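Local coordinates for Phikz039 (Pseudomonas phage phikz, PDB 3ZBQ), which belongs to the phage tubulin-like family as PhuZ and holds guanosine-5'-diphosphate in a pocket of its tubulin-like fold, at residues 198-202 with 203-207; 286-289 with 290-294. All blocks are in the same frame, centred on the assembly; numbering follows the deposited sequence.

Interaction 1. Residues 198-202 with 203-207; sequences QSLDL and MDITN
Asp204 reaches back to the start of its own helix and takes the backbone N-H of Asp201 on its carboxylate, the two residues being three apart along the chain. Asp201 N lies 2.8 Å from Asp204 OD2 and meets it on the anti side, a little out of the carboxylate plane. Because Asp204 CG sits beside its own backbone N (chi1 -67°), the acid is held back against the turn that opens the helix. The acid three residues on thus bonds the N-H of the N-cap residue, but the reciprocal side-chain bond of a capping box is absent: Asp201 OD1 accepts Leu202 N instead, at 2.8 Å. Two acids at the N-terminal end of a helix would probably suit the partial positive charge there.

Packing is closest on the inner face. Leu200 CD1 comes within 3.8 Å of Asp204 CB and 4.1 Å of Ile205 CD1, its side chain crossing both obliquely. Farther along, Leu202 O is gripped twice by one residue: Thr206 N bonds it at 2.9 Å, whereas Thr206 OG1, 3.0 Å away, donates from above the carbonyl plane. The contact is looser where solvent reaches it. Ser199, Asp201 and Met203 are exposed to solvent, and Met203 touches Leu202 through CB.

The buried Leu200 and Ile205 both rest on Leu192 of helix 175-192. Thr262 of strand 260-265 is touched by Leu200 and Asp204, while Thr206 meets Val126, so the start of helix 202-209 touches helix 175-192, strand 260-265 and a loop at Val126.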
ATOM      1  N   GLN A 198      21.478 -17.054  -5.477  1.00 13.27           N
ATOM      2  CA  GLN A 198      22.920 -16.902  -5.320  1.00 13.42           C
ATOM      3  C   GLN A 198      23.303 -15.439  -5.338  1.00 13.69           C
ATOM      4  O   GLN A 198      22.814 -14.680  -6.185  1.00 15.09           O
ATOM      5  CB  GLN A 198      23.670 -17.605  -6.455  1.00 14.63           C
ATOM      6  CG  GLN A 198      23.342 -19.072  -6.599  1.00 20.71           C
ATOM      7  CD  GLN A 198      23.484 -19.825  -5.296  1.00 26.23           C
ATOM      8  OE1 GLN A 198      24.595 -20.039  -4.802  1.00 32.12           O
ATOM      9  NE2 GLN A 198      22.351 -20.222  -4.718  1.00 31.19           N
ATOM     10  N   SER A 199      24.181 -15.061  -4.410  1.00 12.10           N
ATOM     11  CA  SER A 199      24.745 -13.713  -4.337  1.00 11.66           C
ATOM     12  C   SER A 199      23.764 -12.652  -3.860  1.00 10.05           C
ATOM     13  O   SER A 199      24.087 -11.468  -3.867  1.00 12.48           O
ATOM     14  CB  SER A 199      25.368 -13.283  -5.672  1.00 14.75           C
ATOM     15  OG  SER A 199      26.467 -14.116  -6.010  1.00 22.37           O
ATOM     16  N   LEU A 200      22.573 -13.063  -3.447  1.00 11.52           N
ATOM     17  CA  LEU A 200      21.606 -12.104  -2.917  1.00 10.57           C
ATOM     18  C   LEU A 200      21.293 -12.412  -1.449  1.00 10.68           C
ATOM     19  O   LEU A 200      20.482 -13.292  -1.145  1.00 10.81           O
ATOM     20  CB  LEU A 200      20.334 -12.101  -3.764  1.00 10.19           C
ATOM     21  CG  LEU A 200      19.280 -11.070  -3.346  1.00  9.68           C
ATOM     22  CD1 LEU A 200      19.866  -9.674  -3.457  1.00  8.57           C
ATOM     23  CD2 LEU A 200      18.004 -11.200  -4.200  1.00  8.63           C
ATOM     24  N   ASP A 201      21.940 -11.684  -0.541  1.00  7.16           N
ATOM     25  CA  ASP A 201      21.846 -11.967   0.884  1.00  9.20           C
ATOM     26  C   ASP A 201      20.761 -11.128   1.529  1.00  7.83           C
ATOM     27  O   ASP A 201      20.218 -10.227   0.895  1.00  6.14           O
ATOM     28  CB  ASP A 201      23.179 -11.648   1.555  1.00 12.35           C
ATOM     29  CG  ASP A 201      23.488 -12.577   2.700  1.00 14.43           C
ATOM     30  OD1 ASP A 201      22.541 -13.168   3.266  1.00 15.43           O
ATOM     31  OD2 ASP A 201      24.688 -12.717   3.029  1.00 15.63           O
ATOM     32  N   LEU A 202      20.461 -11.386   2.796  1.00  9.03           N
ATOM     33  CA  LEU A 202      19.444 -10.576   3.470  1.00  7.58           C
ATOM     34  C   LEU A 202      19.871  -9.106   3.639  1.00  7.51           C
ATOM     35  O   LEU A 202      19.060  -8.208   3.473  1.00  5.51           O
ATOM     36  CB  LEU A 202      19.003 -11.194   4.803  1.00 10.30           C
ATOM     37  CG  LEU A 202      17.857 -10.465   5.518  1.00 15.69           C
ATOM     38  CD1 LEU A 202      16.618 -10.292   4.624  1.00 15.77           C
ATOM     39  CD2 LEU A 202      17.483 -11.165   6.822  1.00 18.57           C
ATOM     40  N   MET A 203      21.137  -8.841   3.949  1.00  5.83           N
ATOM     41  CA  MET A 203      21.542  -7.446   4.084  1.00  5.92           C
ATOM     42  C   MET A 203      21.580  -6.758   2.717  1.00  3.68           C
ATOM     43  O   MET A 203      21.480  -5.536   2.642  1.00  4.42           O
ATOM     44  CB  MET A 203      22.907  -7.304   4.795  1.00  6.01           C
ATOM     45  CG  MET A 203      23.183  -5.891   5.332  1.00  6.14           C
ATOM     46  SD  MET A 203      21.962  -5.325   6.564  1.00 10.80           S
ATOM     47  CE  MET A 203      22.496  -6.285   7.977  1.00 14.47           C
ATOM     48  N   ASP A 204      21.756  -7.523   1.637  1.00  5.01           N
ATOM     49  CA  ASP A 204      21.690  -6.928   0.300  1.00  4.63           C
ATOM     50  C   ASP A 204      20.293  -6.358   0.053  1.00  4.81           C
ATOM     51  O   ASP A 204      20.147  -5.229  -0.440  1.00  4.41           O
ATOM     52  CB  ASP A 204      22.032  -7.952  -0.784  1.00  5.49           C
ATOM     53  CG  ASP A 204      23.492  -8.389  -0.731  1.00  7.68           C
ATOM     54  OD1 ASP A 204      24.362  -7.522  -0.498  1.00  8.21           O
ATOM     55  OD2 ASP A 204      23.759  -9.598  -0.909  1.00  8.65           O
ATOM     56  N   ILE A 205      19.275  -7.148   0.381  1.00  4.13           N
ATOM     57  CA  ILE A 205      17.880  -6.697   0.269  1.00  4.11           C
ATOM     58  C   ILE A 205      17.630  -5.555   1.257  1.00  3.61           C
ATOM     59  O   ILE A 205      17.025  -4.538   0.910  1.00  6.53           O
ATOM     60  CB  ILE A 205      16.890  -7.861   0.483  1.00  4.15           C
ATOM     61  CG1 ILE A 205      16.894  -8.804  -0.730  1.00  5.02           C
ATOM     62  CG2 ILE A 205      15.447  -7.334   0.716  1.00  2.44           C
ATOM     63  CD1 ILE A 205      16.380  -8.168  -2.027  1.00  7.69           C
ATOM     64  N   THR A 206      18.116  -5.704   2.488  1.00  4.33           N
ATOM     65  CA  THR A 206      17.952  -4.647   3.489  1.00  4.10           C
ATOM     66  C   THR A 206      18.476  -3.286   3.005  1.00  5.84           C
ATOM     67  O   THR A 206      17.785  -2.276   3.099  1.00  4.87           O
ATOM     68  CB  THR A 206      18.602  -5.029   4.829  1.00  3.71           C
ATOM     69  OG1 THR A 206      17.940  -6.187   5.363  1.00  5.69           O
ATOM     70  CG2 THR A 206      18.502  -3.880   5.818  1.00  6.44           C
ATOM     71  N   ASN A 207      19.687  -3.258   2.459  1.00  3.22           N
ATOM     72  CA  ASN A 207      20.267  -1.984   2.032  1.00  4.04           C
ATOM     73  C   ASN A 207      19.772  -1.489   0.680  1.00  4.97           C
ATOM     74  O   ASN A 207      19.977  -0.333   0.329  1.00  6.02           O
ATOM     75  CB  ASN A 207      21.804  -2.061   2.100  1.00  2.49           C
ATOM     76  CG  ASN A 207      22.294  -2.168   3.528  1.00  6.28           C
ATOM     77  OD1 ASN A 207      21.539  -1.900   4.464  1.00  6.71           O
ATOM     78  ND2 ASN A 207      23.560  -2.562   3.713  1.00  4.68           N
TER

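Interaction 2. Residues 286-289 with 290-294; sequences EDIR and KRLEE
Arg289 NH1 makes a direct salt bridge to Glu293 OE2, 2.8 Å away. That oxygen lies in the guanidinium plane, yet the nitrogen approaches it from above the carboxylate plane, the two flat groups being turned 70° apart. Arg289 NH2 is held by two acceptors, Glu286 OE2 at 3.0 Å and a water at 2.7 Å from the same nitrogen. The water passes the link on, donating to Glu293 OE1 at 2.6 Å. Towards Glu286 the grip is side-on: Arg289 NE bonds Glu286 OE1 at 2.9 Å while NH2 takes the syn lone pair of OE2. A bend at chi3 of Arg289 (65°) turns the guanidinium so that its edge serves both acids.

Lys290 extends the network more weakly, its NZ lying 3.7 Å from Glu293 OE1 in a long ion pair. With Glu294 these residues form a salt-bridge network of i to i+3 and i to i+4 spacings, on one face of an amphipathic helix. The N-H groups of Lys290 to Glu293 each bond the carbonyl oxygen four residues earlier. The other face is buried, with Ile288 CG2 4.2 Å from Leu292 CD1; Ile288 packs on strand 163-168 and Leu292 on helix 138-158.

Held by two acids and a water, the Arg289 guanidinium is fixed in rotation, and its positive charge probably offsets part of the negative charge of Glu286 and Glu293.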
ATOM      1  N   GLU A 286       5.609  12.267  -7.615  1.00 10.06           N
ATOM      2  CA  GLU A 286       5.036  13.531  -8.098  1.00 10.55           C
ATOM      3  C   GLU A 286       3.877  13.323  -9.069  1.00 11.66           C
ATOM      4  O   GLU A 286       2.907  14.103  -9.075  1.00 12.05           O
ATOM      5  CB  GLU A 286       6.129  14.399  -8.748  1.00 13.96           C
ATOM      6  CG  GLU A 286       5.627  15.578  -9.588  1.00 10.95           C
ATOM      7  CD  GLU A 286       4.818  16.592  -8.791  1.00 17.83           C
ATOM      8  OE1 GLU A 286       4.959  16.648  -7.548  1.00 16.10           O
ATOM      9  OE2 GLU A 286       4.028  17.336  -9.421  1.00 21.14           O
ATOM     10  N   ASP A 287       3.953  12.273  -9.885  1.00  8.11           N
ATOM     11  CA  ASP A 287       2.868  11.987 -10.825  1.00 12.69           C
ATOM     12  C   ASP A 287       1.559  11.640 -10.111  1.00 10.15           C
ATOM     13  O   ASP A 287       0.465  12.020 -10.561  1.00  9.15           O
ATOM     14  CB  ASP A 287       3.254  10.862 -11.785  1.00 11.81           C
ATOM     15  CG  ASP A 287       4.412  11.237 -12.676  1.00 21.15           C
ATOM     16  OD1 ASP A 287       4.639  12.452 -12.890  1.00 17.66           O
ATOM     17  OD2 ASP A 287       5.097  10.307 -13.152  1.00 15.69           O
ATOM     18  N   ILE A 288       1.672  10.910  -9.005  1.00  8.97           N
ATOM     19  CA  ILE A 288       0.513  10.602  -8.167  1.00  8.14           C
ATOM     20  C   ILE A 288      -0.052  11.880  -7.554  1.00 11.57           C
ATOM     21  O   ILE A 288      -1.264  12.113  -7.582  1.00 10.46           O
ATOM     22  CB  ILE A 288       0.867   9.625  -7.026  1.00  7.72           C
ATOM     23  CG1 ILE A 288       1.591   8.384  -7.569  1.00  9.60           C
ATOM     24  CG2 ILE A 288      -0.391   9.214  -6.260  1.00  9.02           C
ATOM     25  CD1 ILE A 288       2.031   7.400  -6.470  1.00 10.25           C
ATOM     26  N   ARG A 289       0.830  12.705  -7.000  1.00 10.30           N
ATOM     27  CA  ARG A 289       0.420  13.950  -6.354  1.00 10.90           C
ATOM     28  C   ARG A 289      -0.323  14.849  -7.344  1.00 12.09           C
ATOM     29  O   ARG A 289      -1.417  15.373  -7.059  1.00 10.29           O
ATOM     30  CB  ARG A 289       1.639  14.680  -5.782  1.00 11.81           C
ATOM     31  CG  ARG A 289       1.292  15.853  -4.865  1.00 13.60           C
ATOM     32  CD  ARG A 289       2.430  16.886  -4.802  1.00 14.58           C
ATOM     33  NE  ARG A 289       2.646  17.526  -6.100  1.00 17.29           N
ATOM     34  CZ  ARG A 289       1.884  18.503  -6.586  1.00 17.59           C
ATOM     35  NH1 ARG A 289       0.861  18.966  -5.881  1.00 16.97           N
ATOM     36  NH2 ARG A 289       2.142  19.019  -7.777  1.00 17.73           N
ATOM     37  N   LYS A 290       0.266  14.994  -8.525  1.00 12.71           N
ATOM     38  CA  LYS A 290      -0.312  15.811  -9.593  1.00 11.20           C
ATOM     39  C   LYS A 290      -1.680  15.278 -10.037  1.00 13.54           C
ATOM     40  O   LYS A 290      -2.625  16.044 -10.255  1.00 14.32           O
ATOM     41  CB  LYS A 290       0.675  15.874 -10.774  1.00 13.19           C
ATOM     42  CG  LYS A 290       0.215  16.738 -11.945  1.00 22.04           C
ATOM     43  CD  LYS A 290      -0.029  18.182 -11.514  1.00 21.83           C
ATOM     44  CE  LYS A 290      -0.468  19.038 -12.698  1.00 29.34           C
ATOM     45  NZ  LYS A 290      -0.901  20.389 -12.263  1.00 35.37           N
ATOM     46  N   ARG A 291      -1.790  13.959 -10.154  1.00  9.14           N
ATOM     47  CA  ARG A 291      -3.036  13.324 -10.576  1.00 13.16           C
ATOM     48  C   ARG A 291      -4.164  13.564  -9.577  1.00 13.71           C
ATOM     49  O   ARG A 291      -5.308  13.843  -9.961  1.00 13.03           O
ATOM     50  CB  ARG A 291      -2.814  11.820 -10.763  1.00 13.38           C
ATOM     51  CG  ARG A 291      -4.077  10.998 -11.006  1.00 17.50           C
ATOM     52  CD  ARG A 291      -4.779  11.366 -12.299  1.00 16.87           C
ATOM     53  NE  ARG A 291      -5.885  10.451 -12.592  1.00 21.65           N
ATOM     54  CZ  ARG A 291      -6.827  10.680 -13.504  1.00 20.64           C
ATOM     55  NH1 ARG A 291      -6.803  11.793 -14.226  1.00 20.87           N
ATOM     56  NH2 ARG A 291      -7.790   9.795 -13.701  1.00 23.01           N
ATOM     57  N   LEU A 292      -3.849  13.453  -8.291  1.00 11.20           N
ATOM     58  CA  LEU A 292      -4.866  13.649  -7.263  1.00 10.83           C
ATOM     59  C   LEU A 292      -5.217  15.128  -7.141  1.00 13.54           C
ATOM     60  O   LEU A 292      -6.375  15.485  -6.894  1.00 10.45           O
ATOM     61  CB  LEU A 292      -4.404  13.082  -5.913  1.00 11.17           C
ATOM     62  CG  LEU A 292      -4.138  11.576  -5.881  1.00 10.98           C
ATOM     63  CD1 LEU A 292      -3.733  11.116  -4.490  1.00 10.36           C
ATOM     64  CD2 LEU A 292      -5.349  10.800  -6.370  1.00  9.55           C
ATOM     65  N   GLU A 293      -4.219  15.986  -7.323  1.00 11.52           N
ATOM     66  CA  GLU A 293      -4.445  17.429  -7.295  1.00 12.26           C
ATOM     67  C   GLU A 293      -5.444  17.837  -8.374  1.00 16.37           C
ATOM     68  O   GLU A 293      -6.387  18.595  -8.113  1.00 14.01           O
ATOM     69  CB  GLU A 293      -3.125  18.179  -7.473  1.00 16.50           C
ATOM     70  CG  GLU A 293      -3.232  19.700  -7.393  1.00 15.43           C
ATOM     71  CD  GLU A 293      -1.865  20.369  -7.438  1.00 24.52           C
ATOM     72  OE1 GLU A 293      -1.344  20.586  -8.554  1.00 28.93           O
ATOM     73  OE2 GLU A 293      -1.309  20.664  -6.356  1.00 20.95           O
ATOM     74  N   GLU A 294      -5.252  17.311  -9.579  1.00 13.87           N
ATOM     75  CA  GLU A 294      -6.157  17.606 -10.690  1.00 16.24           C
ATOM     76  C   GLU A 294      -7.563  17.095 -10.414  1.00 15.72           C
ATOM     77  O   GLU A 294      -8.541  17.787 -10.708  1.00 15.06           O
ATOM     78  CB  GLU A 294      -5.629  17.006 -11.997  1.00 16.31           C
ATOM     79  CG  GLU A 294      -4.375  17.689 -12.521  1.00 24.66           C
ATOM     80  CD  GLU A 294      -3.622  16.838 -13.526  1.00 28.40           C
ATOM     81  OE1 GLU A 294      -3.971  15.644 -13.678  1.00 33.85           O
ATOM     82  OE2 GLU A 294      -2.683  17.366 -14.166  1.00 29.88           O
TER
HETATM   83  O   HOH W   1       1.177  21.183  -9.084  1.00 23.17           O

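Both contacts show groups about one turn apart meeting along a helix, at its start in the first and along its length in the second, and both are local: neither closes a loop between distant parts of the chain. From the N terminus, interaction 1 comes first, where the loop after helix 175-192 turns into helix 202-209. The chain then builds strands 222-227, 239-246, 260-265 and 275-281 before helix 284-304, which carries interaction 2 near its start. The two are in series, neither nesting nor crossing, and their centres lie about 33 Å apart. Interaction 1 lies at the edge-strand end of the sheet, beside strand 260-265, and interaction 2 beside an interior strand, 163-168.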